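Local coordinates for protein N-acetylneuraminate lyase (Peptoclostridium difficile, PDB 4WOZ) that belongs to the dihydrodipicolinate synthetase family of TIM-barrel proteins and forms an assembly of four chains, modelled with 2-(acetylamino)-2-deoxy-d-mannose, at residues K35-I40 against K71-I76; L65-K70 against V100-F105; L87-G92 against K104-L109; D112-V117 against N134-S139. All coordinates share one frame; numbering follows the deposited sequence.

Contact 1 (K35-I40 against K71-I76); sequences KGLRQI and KRIFEI
Leu37 and Ile76 make the tight part of this contact. Leu37 CD2 lies 3.8 Å from Ile76 CG2 and equally near Ile76 CD1, so a single leucine methyl sits against both branches of the isoleucine. The leucine reaches across because its CG is turned anti to the backbone N (chi1 172°), which sends the branched end out toward helix 67-81. Ile73, one turn earlier, is more loosely met: Leu37 CD2 stays 4.4 Å from Ile73 CG1. Helices 34-48 and 67-81 are successive outer helices of the TIM barrel, and their segments here approach to 10.9 Å between axes at a crossing angle of -49°. All three aliphatic side chains are buried. Toward solvent the packing changes character at Arg38, which is partly exposed and runs across Ile76 at about a right angle. Its CG touches Ile76 CG2 at 3.7 Å, and the same methyl then lies 3.8 Å above one face of the guanidinium, offset toward the rim. No hydrogen bond joins the two segments. The polar end of Arg38 is instead gripped by acids outside them: NH1 pairs with Glu80, NH2 with Asp79 and NE with Glu34. With all three nitrogens engaged, the guanidinium should have little freedom to rotate; the bridges to Glu80 and Asp79 tie it to the later part of helix 67-81, and the one to Glu34 to its own helix.

Contact 2 (L65-K70 against V100-F105); sequences LSTDEK and VELAKF
The Phe105 ring packs on Lys71, Phe74 and Glu75 next to the place where Lys70 and Leu102 touch through aliphatic carbon alone. The other flat group, the Glu69 carboxylate, lies away from that touch at the N-terminus of helix 67-81, where OE1 takes the Ser66 N-H on its anti lone pair. The contact joins two neighbouring helices on the outside of the TIM barrel, the start of 67-81 and the middle of 96-109. Its closest touch is Lys70 CD to Leu102 CD1 at 4.0 Å, the two side chains crossing at about a right angle. Lys70 is extended beyond CG, so that its methylene chain lies in the buried interface while NZ is carried on to a salt bridge with Glu98, near the beginning of the opposite helix. The other methyl of the leucine, CD2, comes 4.3 Å from Thr67 OG1, a looser touch that involves no hydrogen bond. Leu102 thus spans one turn of helix 67-81, with a methyl for each of its two neighbours there. The first turn is fixed by a capping box: Ser66 is the N-cap, and its OG accepts only a weak bond from Glu69 N, at 3.4 Å. A second partner steadies the glutamate, whose OE2 forms a salt bridge with Arg280. The stronger half of the box runs the other way, from Ser66 N to Glu69 OE1, 2.7 Å long and nearly straight at 174°.

Contact 3 (L87-G92 against K104-L109); sequences LIAQVG and KFTTDL
Thr106 meets Ala89 because its chi1 of 58° sets OG1 between the backbone N and the carbonyl carbon and leaves CG2 anti to that carbon, directed at the strand. In this beta-alpha-beta unit of the TIM barrel, strand 86-90 is covered from outside by helix 96-109, which leads on to strand 113-117. The threonine methyl CG2 lies 3.6 Å from Ala89 CB, and the helix backbone comes close over this small residue: the CA atoms of Ala89 and Thr106 are 6.7 Å apart. Val91, just past the strand, adds a side contact, its CG1 standing 3.9 Å from Thr106 OG1. That buried hydroxyl faces apolar carbon here, and its polar need is met within its own helix by a hydrogen bond to Leu102 O, with a weaker one to Ala103 O. Phe74 of helix 67-81 touches both Ala89 and Thr106. On the other face of the strand, Gln90 turns away from the helix and folds back on the following turn. Its OE1 accepts from Val117 N, and NE2 gives a bond to Gly56 O. NE2 also reaches Gly92 O at 3.2 Å, that oxygen lying within 3° of the Gln90 amide plane.

Contact 4 (D112-V117 against N134-S139); sequences DAISAV and NTIINS
Apolar packing carries the whole contact, with Ile114 and Ala116 on the strand side and Ile136 and Ile137 on the helix side. The end methyl of Ile114, CD1, lies 3.7 Å from Ile136 CG2 and 4.1 Å from Ile137 CD1, so one strand methyl is shared by two consecutive helix residues. The chi1 of Ile114, 67°, stands its longer branch out toward the helix. Ile137 crosses it obliquely: its CG1 is anti to the backbone N (chi1 -167°), and the bend at chi2 brings CD1 in. Further along the strand Ala116 CB rests on Ile136 CD1 at 3.8 Å, and Ile136 therefore bridges both strand residues, one with each branch. Strand 113-117 and helix 126-138 belong to one beta-alpha-beta unit of the TIM barrel. Their short segments run at 166° to each other, nearly antiparallel, as expected where the chain doubles back over its own strand. Polar bonds lie to the flanks of this patch. At the C-terminal part of the helix, Ser139 OG donates to Thr135 O at 2.7 Å, and Ile137 O receives Lys170 NZ. On the strand, Ser115 points away from the helix and bonds through OG to Tyr54 OH and to Ile145 O, while Ala116 O is bonded to Tyr133 OH, from the preceding turn of helix 126-138. Between the two segments there is no hydrogen bond or charge: the patch is apolar, made by four buried aliphatic side chains, and the polar bonds, including the one the helix makes through Tyr133, lie around it.

All four contacts are mainly buried, but they join different elements. Contacts 3 and 4 seat helices on neighbouring strands, 86-90 and 113-117, and are packed by small or aliphatic groups; probable backbone hydrogen bonds between Ala89 and Ser115 and between Val91 and Ser115 knit them together. Contacts 1 and 2 join helix to helix, and there arginine or lysine lays its carbon chain in the interface while its charge is paired with acids outside the two segments. Helix 67-81 serves both 1 and 2, linked by the Lys71–Glu101 salt bridge; helix 96-109 serves both 2 and 3. Contacts 1 and 4 do not touch, their centres being about 22 Å apart.

Contact 1 (K35-I40 against K71-I76)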
loop_
_atom_site.group_PDB
_atom_site.type_symbol
_atom_site.label_atom_id
_atom_site.label_comp_id
_atom_site.label_asym_id
_atom_site.label_seq_id
_atom_site.Cartn_x
_atom_site.Cartn_y
_atom_site.Cartn_z
ATOM N N LYS A 35 29.465 -26.753 12.824
ATOM C CA LYS A 35 30.567 -26.028 13.434
ATOM C C LYS A 35 30.324 -24.534 13.278
ATOM O O LYS A 35 30.439 -23.776 14.244
ATOM C CB LYS A 35 31.912 -26.395 12.798
ATOM C CG LYS A 35 33.083 -25.738 13.524
ATOM C CD LYS A 35 34.440 -26.191 13.014
ATOM C CE LYS A 35 34.744 -25.623 11.644
ATOM N NZ LYS A 35 36.141 -25.943 11.236
ATOM N N GLY A 36 29.985 -24.122 12.058
ATOM C CA GLY A 36 29.725 -22.719 11.789
ATOM C C GLY A 36 28.625 -22.180 12.686
ATOM O O GLY A 36 28.746 -21.092 13.246
ATOM N N LEU A 37 27.551 -22.949 12.826
ATOM C CA LEU A 37 26.431 -22.541 13.666
ATOM C C LEU A 37 26.906 -22.352 15.101
ATOM O O LEU A 37 26.540 -21.381 15.761
ATOM C CB LEU A 37 25.317 -23.590 13.616
ATOM C CG LEU A 37 24.138 -23.411 14.583
ATOM C CD1 LEU A 37 23.552 -22.003 14.471
ATOM C CD2 LEU A 37 23.086 -24.456 14.271
ATOM N N ARG A 38 27.732 -23.279 15.580
ATOM C CA ARG A 38 28.255 -23.189 16.938
ATOM C C ARG A 38 29.194 -21.989 17.090
ATOM O O ARG A 38 29.268 -21.384 18.159
ATOM C CB ARG A 38 28.969 -24.493 17.323
ATOM C CG ARG A 38 28.008 -25.614 17.698
ATOM C CD ARG A 38 28.694 -26.974 17.757
ATOM N NE ARG A 38 27.760 -28.041 18.108
ATOM C CZ ARG A 38 27.248 -28.227 19.321
ATOM N NH1 ARG A 38 27.580 -27.421 20.319
ATOM N NH2 ARG A 38 26.392 -29.215 19.535
ATOM N N GLN A 39 29.901 -21.632 16.022
ATOM C CA GLN A 39 30.802 -20.487 16.078
ATOM C C GLN A 39 29.986 -19.196 16.150
ATOM O O GLN A 39 30.338 -18.271 16.877
ATOM C CB GLN A 39 31.716 -20.456 14.852
ATOM C CG GLN A 39 32.567 -21.713 14.677
ATOM C CD GLN A 39 33.557 -21.595 13.533
ATOM O OE1 GLN A 39 33.288 -20.936 12.527
ATOM N NE2 GLN A 39 34.703 -22.247 13.674
ATOM N N ILE A 40 28.898 -19.127 15.386
ATOM C CA ILE A 40 28.045 -17.939 15.408
ATOM C C ILE A 40 27.545 -17.747 16.838
ATOM O O ILE A 40 27.628 -16.657 17.401
ATOM C CB ILE A 40 26.817 -18.095 14.468
ATOM C CG1 ILE A 40 27.271 -18.121 13.003
ATOM C CG2 ILE A 40 25.832 -16.948 14.695
ATOM C CD1 ILE A 40 26.139 -18.404 12.011
ATOM N N LYS A 71 14.510 -28.291 14.212
ATOM C CA LYS A 71 14.765 -29.023 15.441
ATOM C C LYS A 71 16.265 -29.154 15.701
ATOM O O LYS A 71 16.720 -28.938 16.828
ATOM C CB LYS A 71 14.115 -30.408 15.381
ATOM C CG LYS A 71 12.602 -30.387 15.511
ATOM C CD LYS A 71 12.007 -31.787 15.390
ATOM C CE LYS A 71 10.515 -31.780 15.704
ATOM N NZ LYS A 71 9.905 -33.137 15.623
ATOM N N ARG A 72 17.041 -29.501 14.675
ATOM C CA ARG A 72 18.479 -29.630 14.881
ATOM C C ARG A 72 19.074 -28.303 15.327
ATOM O O ARG A 72 19.973 -28.271 16.168
ATOM C CB ARG A 72 19.216 -30.106 13.621
ATOM C CG ARG A 72 20.732 -30.077 13.839
ATOM C CD ARG A 72 21.515 -31.112 13.054
ATOM N NE ARG A 72 21.894 -30.663 11.717
ATOM C CZ ARG A 72 22.959 -31.117 11.063
ATOM N NH1 ARG A 72 23.744 -32.026 11.628
ATOM N NH2 ARG A 72 23.238 -30.672 9.844
ATOM N N ILE A 73 18.578 -27.210 14.756
ATOM C CA ILE A 73 19.062 -25.887 15.122
ATOM C C ILE A 73 18.750 -25.615 16.597
ATOM O O ILE A 73 19.606 -25.140 17.342
ATOM C CB ILE A 73 18.418 -24.800 14.223
ATOM C CG1 ILE A 73 18.951 -24.943 12.796
ATOM C CG2 ILE A 73 18.721 -23.403 14.766
ATOM C CD1 ILE A 73 18.218 -24.111 11.781
ATOM N N PHE A 74 17.532 -25.936 17.024
ATOM C CA PHE A 74 17.153 -25.715 18.412
ATOM C C PHE A 74 18.021 -26.541 19.354
ATOM O O PHE A 74 18.421 -26.063 20.417
ATOM C CB PHE A 74 15.675 -26.053 18.639
ATOM C CG PHE A 74 14.721 -25.022 18.089
ATOM C CD1 PHE A 74 14.872 -23.673 18.408
ATOM C CD2 PHE A 74 13.659 -25.401 17.269
ATOM C CE1 PHE A 74 13.981 -22.716 17.923
ATOM C CE2 PHE A 74 12.759 -24.452 16.777
ATOM C CZ PHE A 74 12.921 -23.104 17.105
ATOM N N GLU A 75 18.320 -27.777 18.959
ATOM C CA GLU A 75 19.151 -28.650 19.783
ATOM C C GLU A 75 20.580 -28.134 19.875
ATOM O O GLU A 75 21.168 -28.095 20.957
ATOM C CB GLU A 75 19.188 -30.074 19.219
ATOM C CG GLU A 75 17.920 -30.871 19.395
ATOM C CD GLU A 75 18.113 -32.329 19.018
ATOM O OE1 GLU A 75 17.109 -33.069 18.917
ATOM O OE2 GLU A 75 19.277 -32.738 18.827
ATOM N N ILE A 76 21.146 -27.759 18.734
ATOM C CA ILE A 76 22.510 -27.255 18.722
ATOM C C ILE A 76 22.645 -25.974 19.533
ATOM O O ILE A 76 23.615 -25.802 20.267
ATOM C CB ILE A 76 22.999 -26.986 17.287
ATOM C CG1 ILE A 76 23.079 -28.306 16.513
ATOM C CG2 ILE A 76 24.348 -26.287 17.330
ATOM C CD1 ILE A 76 23.427 -28.153 15.044
#

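Contact 2 (L65-K70 against V100-F105)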
loop_
_atom_site.group_PDB
_atom_site.type_symbol
_atom_site.label_atom_id
_atom_site.label_comp_id
_atom_site.label_asym_id
_atom_site.label_seq_id
_atom_site.Cartn_x
_atom_site.Cartn_y
_atom_site.Cartn_z
ATOM N N LEU A 65 13.600 -23.527 5.921
ATOM C CA LEU A 65 14.076 -24.795 6.460
ATOM C C LEU A 65 12.977 -25.807 6.733
ATOM O O LEU A 65 11.827 -25.443 6.972
ATOM C CB LEU A 65 14.847 -24.540 7.757
ATOM C CG LEU A 65 15.981 -23.520 7.639
ATOM C CD1 LEU A 65 16.637 -23.309 8.997
ATOM C CD2 LEU A 65 16.994 -24.010 6.618
ATOM N N SER A 66 13.347 -27.083 6.702
ATOM C CA SER A 66 12.405 -28.162 6.975
ATOM C C SER A 66 12.254 -28.241 8.487
ATOM O O SER A 66 13.118 -27.768 9.228
ATOM C CB SER A 66 12.943 -29.490 6.443
ATOM O OG SER A 66 14.184 -29.805 7.053
ATOM N N THR A 67 11.162 -28.839 8.945
ATOM C CA THR A 67 10.917 -28.950 10.372
ATOM C C THR A 67 12.062 -29.661 11.108
ATOM O O THR A 67 12.398 -29.294 12.233
ATOM C CB THR A 67 9.585 -29.671 10.638
ATOM O OG1 THR A 67 9.288 -29.627 12.040
ATOM C CG2 THR A 67 9.663 -31.120 10.183
ATOM N N ASP A 68 12.671 -30.664 10.476
ATOM C CA ASP A 68 13.779 -31.386 11.102
ATOM C C ASP A 68 14.994 -30.477 11.268
ATOM O O ASP A 68 15.717 -30.559 12.261
ATOM C CB ASP A 68 14.185 -32.616 10.275
ATOM C CG ASP A 68 13.150 -33.736 10.333
ATOM O OD1 ASP A 68 12.752 -34.132 11.450
ATOM O OD2 ASP A 68 12.742 -34.229 9.259
ATOM N N GLU A 69 15.228 -29.618 10.284
ATOM C CA GLU A 69 16.357 -28.710 10.364
ATOM C C GLU A 69 16.129 -27.740 11.516
ATOM O O GLU A 69 17.057 -27.414 12.257
ATOM C CB GLU A 69 16.519 -27.956 9.047
ATOM C CG GLU A 69 16.892 -28.866 7.891
ATOM C CD GLU A 69 17.006 -28.127 6.579
ATOM O OE1 GLU A 69 16.000 -27.521 6.153
ATOM O OE2 GLU A 69 18.103 -28.155 5.976
ATOM N N LYS A 70 14.886 -27.291 11.669
ATOM C CA LYS A 70 14.543 -26.368 12.740
ATOM C C LYS A 70 14.857 -27.015 14.084
ATOM O O LYS A 70 15.402 -26.374 14.981
ATOM C CB LYS A 70 13.061 -25.995 12.673
ATOM C CG LYS A 70 12.694 -25.140 11.467
ATOM C CD LYS A 70 11.199 -24.864 11.414
ATOM C CE LYS A 70 10.831 -24.049 10.177
ATOM N NZ LYS A 70 9.367 -23.789 10.097
ATOM N N VAL A 100 2.992 -25.970 17.182
ATOM C CA VAL A 100 2.729 -26.612 18.462
ATOM C C VAL A 100 3.777 -27.687 18.745
ATOM O O VAL A 100 4.171 -27.893 19.889
ATOM C CB VAL A 100 1.315 -27.234 18.500
ATOM C CG1 VAL A 100 1.094 -27.965 19.815
ATOM C CG2 VAL A 100 0.275 -26.142 18.341
ATOM N N GLU A 101 4.243 -28.364 17.704
ATOM C CA GLU A 101 5.255 -29.390 17.907
ATOM C C GLU A 101 6.578 -28.767 18.345
ATOM O O GLU A 101 7.271 -29.300 19.215
ATOM C CB GLU A 101 5.466 -30.211 16.630
ATOM C CG GLU A 101 6.802 -30.950 16.603
ATOM C CD GLU A 101 6.778 -32.229 15.780
ATOM O OE1 GLU A 101 6.433 -32.175 14.582
ATOM O OE2 GLU A 101 7.115 -33.293 16.343
ATOM N N LEU A 102 6.922 -27.635 17.736
ATOM C CA LEU A 102 8.165 -26.944 18.052
ATOM C C LEU A 102 8.115 -26.314 19.439
ATOM O O LEU A 102 9.133 -26.228 20.122
ATOM C CB LEU A 102 8.455 -25.874 16.994
ATOM C CG LEU A 102 8.686 -26.396 15.576
ATOM C CD1 LEU A 102 8.804 -25.226 14.615
ATOM C CD2 LEU A 102 9.948 -27.247 15.533
ATOM N N ALA A 103 6.934 -25.873 19.855
ATOM C CA ALA A 103 6.786 -25.275 21.174
ATOM C C ALA A 103 7.074 -26.352 22.215
ATOM O O ALA A 103 7.681 -26.079 23.251
ATOM C CB ALA A 103 5.376 -24.729 21.359
ATOM N N LYS A 104 6.626 -27.573 21.933
ATOM C CA LYS A 104 6.848 -28.702 22.836
ATOM C C LYS A 104 8.328 -29.056 22.850
ATOM O O LYS A 104 8.952 -29.153 23.908
ATOM C CB LYS A 104 6.055 -29.925 22.375
ATOM C CG LYS A 104 4.573 -29.892 22.694
ATOM C CD LYS A 104 3.926 -31.214 22.284
ATOM C CE LYS A 104 2.584 -31.425 22.968
ATOM N NZ LYS A 104 1.613 -30.338 22.657
ATOM N N PHE A 105 8.880 -29.251 21.657
ATOM C CA PHE A 105 10.285 -29.595 21.503
ATOM C C PHE A 105 11.191 -28.616 22.255
ATOM O O PHE A 105 11.999 -29.025 23.085
ATOM C CB PHE A 105 10.658 -29.607 20.017
ATOM C CG PHE A 105 12.048 -30.108 19.741
ATOM C CD1 PHE A 105 12.368 -31.448 19.928
ATOM C CD2 PHE A 105 13.034 -29.243 19.286
ATOM C CE1 PHE A 105 13.651 -31.921 19.665
ATOM C CE2 PHE A 105 14.322 -29.704 19.019
ATOM C CZ PHE A 105 14.629 -31.048 19.210
#

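Contact 3 (L87-G92 against K104-L109)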
loop_
_atom_site.group_PDB
_atom_site.type_symbol
_atom_site.label_atom_id
_atom_site.label_comp_id
_atom_site.label_asym_id
_atom_site.label_seq_id
_atom_site.Cartn_x
_atom_site.Cartn_y
_atom_site.Cartn_z
ATOM N N LEU A 87 17.464 -17.973 26.268
ATOM C CA LEU A 87 17.047 -18.480 24.974
ATOM C C LEU A 87 15.559 -18.320 24.719
ATOM O O LEU A 87 14.720 -18.694 25.554
ATOM C CB LEU A 87 17.401 -19.961 24.846
ATOM C CG LEU A 87 18.876 -20.348 24.766
ATOM C CD1 LEU A 87 18.994 -21.863 24.776
ATOM C CD2 LEU A 87 19.492 -19.764 23.506
ATOM N N ILE A 88 15.241 -17.758 23.558
ATOM C CA ILE A 88 13.860 -17.581 23.137
ATOM C C ILE A 88 13.732 -18.352 21.830
ATOM O O ILE A 88 14.564 -18.213 20.929
ATOM C CB ILE A 88 13.517 -16.104 22.871
ATOM C CG1 ILE A 88 13.593 -15.303 24.175
ATOM C CG2 ILE A 88 12.118 -16.003 22.268
ATOM C CD1 ILE A 88 13.287 -13.826 23.992
ATOM N N ALA A 89 12.695 -19.171 21.725
ATOM C CA ALA A 89 12.502 -19.953 20.517
ATOM C C ALA A 89 11.318 -19.467 19.689
ATOM O O ALA A 89 10.191 -19.423 20.177
ATOM C CB ALA A 89 12.318 -21.427 20.880
ATOM N N GLN A 90 11.580 -19.085 18.441
ATOM C CA GLN A 90 10.508 -18.646 17.552
ATOM C C GLN A 90 9.965 -19.957 16.990
ATOM O O GLN A 90 10.671 -20.662 16.274
ATOM C CB GLN A 90 11.060 -17.768 16.416
ATOM C CG GLN A 90 10.001 -16.916 15.703
ATOM C CD GLN A 90 9.005 -17.734 14.888
ATOM O OE1 GLN A 90 7.808 -17.466 14.913
ATOM N NE2 GLN A 90 9.502 -18.721 14.149
ATOM N N VAL A 91 8.728 -20.294 17.331
ATOM C CA VAL A 91 8.148 -21.547 16.863
ATOM C C VAL A 91 7.018 -21.400 15.845
ATOM O O VAL A 91 6.528 -22.398 15.314
ATOM C CB VAL A 91 7.621 -22.381 18.049
ATOM C CG1 VAL A 91 8.756 -22.669 19.031
ATOM C CG2 VAL A 91 6.486 -21.637 18.741
ATOM N N GLY A 92 6.610 -20.165 15.564
ATOM C CA GLY A 92 5.531 -19.943 14.613
ATOM C C GLY A 92 5.849 -20.161 13.141
ATOM O O GLY A 92 7.011 -20.258 12.741
ATOM N N LYS A 104 6.626 -27.573 21.933
ATOM C CA LYS A 104 6.848 -28.702 22.836
ATOM C C LYS A 104 8.328 -29.056 22.850
ATOM O O LYS A 104 8.952 -29.153 23.908
ATOM C CB LYS A 104 6.055 -29.925 22.375
ATOM C CG LYS A 104 4.573 -29.892 22.694
ATOM C CD LYS A 104 3.926 -31.214 22.284
ATOM C CE LYS A 104 2.584 -31.425 22.968
ATOM N NZ LYS A 104 1.613 -30.338 22.657
ATOM N N PHE A 105 8.880 -29.251 21.657
ATOM C CA PHE A 105 10.285 -29.595 21.503
ATOM C C PHE A 105 11.191 -28.616 22.255
ATOM O O PHE A 105 11.999 -29.025 23.085
ATOM C CB PHE A 105 10.658 -29.607 20.017
ATOM C CG PHE A 105 12.048 -30.108 19.741
ATOM C CD1 PHE A 105 12.368 -31.448 19.928
ATOM C CD2 PHE A 105 13.034 -29.243 19.286
ATOM C CE1 PHE A 105 13.651 -31.921 19.665
ATOM C CE2 PHE A 105 14.322 -29.704 19.019
ATOM C CZ PHE A 105 14.629 -31.048 19.210
ATOM N N THR A 106 11.050 -27.325 21.973
ATOM C CA THR A 106 11.885 -26.320 22.624
ATOM C C THR A 106 11.638 -26.206 24.124
ATOM O O THR A 106 12.578 -26.031 24.894
ATOM C CB THR A 106 11.710 -24.924 21.969
ATOM O OG1 THR A 106 10.337 -24.519 22.031
ATOM C CG2 THR A 106 12.157 -24.967 20.507
ATOM N N THR A 107 10.383 -26.303 24.551
ATOM C CA THR A 107 10.093 -26.215 25.976
ATOM C C THR A 107 10.792 -27.356 26.717
ATOM O O THR A 107 11.338 -27.165 27.813
ATOM C CB THR A 107 8.579 -26.286 26.254
ATOM O OG1 THR A 107 7.940 -25.115 25.731
ATOM C CG2 THR A 107 8.314 -26.374 27.753
ATOM N N ASP A 108 10.790 -28.540 26.111
ATOM C CA ASP A 108 11.432 -29.692 26.727
ATOM C C ASP A 108 12.948 -29.514 26.746
ATOM O O ASP A 108 13.622 -30.031 27.634
ATOM C CB ASP A 108 11.054 -30.982 25.993
ATOM C CG ASP A 108 9.596 -31.362 26.191
ATOM O OD1 ASP A 108 8.982 -30.879 27.166
ATOM O OD2 ASP A 108 9.067 -32.156 25.381
ATOM N N LEU A 109 13.476 -28.782 25.769
ATOM C CA LEU A 109 14.910 -28.516 25.698
ATOM C C LEU A 109 15.300 -27.477 26.745
ATOM O O LEU A 109 16.481 -27.238 26.993
ATOM C CB LEU A 109 15.297 -28.005 24.310
ATOM C CG LEU A 109 15.469 -29.048 23.204
ATOM C CD1 LEU A 109 15.794 -28.349 21.895
ATOM C CD2 LEU A 109 16.593 -30.016 23.579
#

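Contact 4 (D112-V117 against N134-S139)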
loop_
_atom_site.group_PDB
_atom_site.type_symbol
_atom_site.label_atom_id
_atom_site.label_comp_id
_atom_site.label_asym_id
_atom_site.label_seq_id
_atom_site.Cartn_x
_atom_site.Cartn_y
_atom_site.Cartn_z
ATOM N N ASP A 112 13.898 -20.689 27.630
ATOM C CA ASP A 112 13.315 -19.773 28.607
ATOM C C ASP A 112 11.956 -19.219 28.198
ATOM O O ASP A 112 11.118 -18.906 29.052
ATOM C CB ASP A 112 14.288 -18.620 28.861
ATOM C CG ASP A 112 15.626 -19.102 29.389
ATOM O OD1 ASP A 112 15.694 -19.513 30.569
ATOM O OD2 ASP A 112 16.609 -19.084 28.620
ATOM N N ALA A 113 11.749 -19.088 26.895
ATOM C CA ALA A 113 10.492 -18.584 26.369
ATOM C C ALA A 113 10.357 -18.932 24.897
ATOM O O ALA A 113 11.330 -19.317 24.240
ATOM C CB ALA A 113 10.413 -17.076 26.553
ATOM N N ILE A 114 9.141 -18.821 24.381
ATOM C CA ILE A 114 8.917 -19.095 22.975
ATOM C C ILE A 114 8.307 -17.855 22.348
ATOM O O ILE A 114 7.808 -16.969 23.050
ATOM C CB ILE A 114 7.973 -20.306 22.754
ATOM C CG1 ILE A 114 6.560 -19.981 23.239
ATOM C CG2 ILE A 114 8.526 -21.520 23.483
ATOM C CD1 ILE A 114 5.536 -21.054 22.900
ATOM N N SER A 115 8.360 -17.794 21.025
ATOM C CA SER A 115 7.825 -16.664 20.287
ATOM C C SER A 115 7.090 -17.220 19.079
ATOM O O SER A 115 7.376 -18.331 18.634
ATOM C CB SER A 115 8.972 -15.755 19.829
ATOM O OG SER A 115 8.477 -14.586 19.203
ATOM N N ALA A 116 6.147 -16.454 18.547
ATOM C CA ALA A 116 5.393 -16.909 17.384
ATOM C C ALA A 116 4.988 -15.756 16.485
ATOM O O ALA A 116 4.266 -14.853 16.899
ATOM C CB ALA A 116 4.148 -17.686 17.830
ATOM N N VAL A 117 5.468 -15.791 15.249
ATOM C CA VAL A 117 5.127 -14.753 14.289
ATOM C C VAL A 117 3.664 -14.923 13.918
ATOM O O VAL A 117 3.108 -16.014 14.031
ATOM C CB VAL A 117 5.979 -14.866 13.000
ATOM C CG1 VAL A 117 5.790 -16.227 12.363
ATOM C CG2 VAL A 117 5.589 -13.771 12.018
ATOM N N ASN A 134 -3.214 -18.784 21.376
ATOM C CA ASN A 134 -3.668 -19.534 22.543
ATOM C C ASN A 134 -3.359 -21.021 22.393
ATOM O O ASN A 134 -2.915 -21.666 23.338
ATOM C CB ASN A 134 -5.170 -19.350 22.753
ATOM C CG ASN A 134 -5.532 -17.936 23.160
ATOM O OD1 ASN A 134 -4.966 -17.386 24.104
ATOM N ND2 ASN A 134 -6.485 -17.343 22.452
ATOM N N THR A 135 -3.598 -21.564 21.206
ATOM C CA THR A 135 -3.327 -22.972 20.967
ATOM C C THR A 135 -1.856 -23.262 21.245
ATOM O O THR A 135 -1.519 -24.221 21.935
ATOM C CB THR A 135 -3.658 -23.369 19.509
ATOM O OG1 THR A 135 -5.077 -23.329 19.311
ATOM C CG2 THR A 135 -3.153 -24.766 19.202
ATOM N N ILE A 136 -0.983 -22.420 20.711
ATOM C CA ILE A 136 0.448 -22.598 20.897
ATOM C C ILE A 136 0.892 -22.569 22.358
ATOM O O ILE A 136 1.470 -23.536 22.846
ATOM C CB ILE A 136 1.244 -21.521 20.126
ATOM C CG1 ILE A 136 1.057 -21.721 18.621
ATOM C CG2 ILE A 136 2.720 -21.587 20.504
ATOM C CD1 ILE A 136 1.732 -20.665 17.777
ATOM N N ILE A 137 0.621 -21.469 23.053
ATOM C CA ILE A 137 1.051 -21.324 24.445
ATOM C C ILE A 137 0.311 -22.189 25.459
ATOM O O ILE A 137 0.861 -22.515 26.512
ATOM C CB ILE A 137 0.972 -19.844 24.909
ATOM C CG1 ILE A 137 1.729 -19.666 26.229
ATOM C CG2 ILE A 137 -0.484 -19.424 25.080
ATOM C CD1 ILE A 137 3.208 -20.024 26.149
ATOM N N ASN A 138 -0.930 -22.560 25.160
ATOM C CA ASN A 138 -1.685 -23.394 26.090
ATOM C C ASN A 138 -1.233 -24.848 25.996
ATOM O O ASN A 138 -1.499 -25.649 26.896
ATOM C CB ASN A 138 -3.189 -23.305 25.817
ATOM C CG ASN A 138 -3.732 -21.901 26.000
ATOM O OD1 ASN A 138 -3.288 -21.159 26.879
ATOM N ND2 ASN A 138 -4.712 -21.534 25.179
ATOM N N SER A 139 -0.541 -25.178 24.908
ATOM C CA SER A 139 -0.041 -26.533 24.689
ATOM C C SER A 139 1.189 -26.859 25.526
ATOM O O SER A 139 1.549 -28.026 25.663
ATOM C CB SER A 139 0.313 -26.744 23.215
ATOM O OG SER A 139 -0.843 -26.754 22.398
#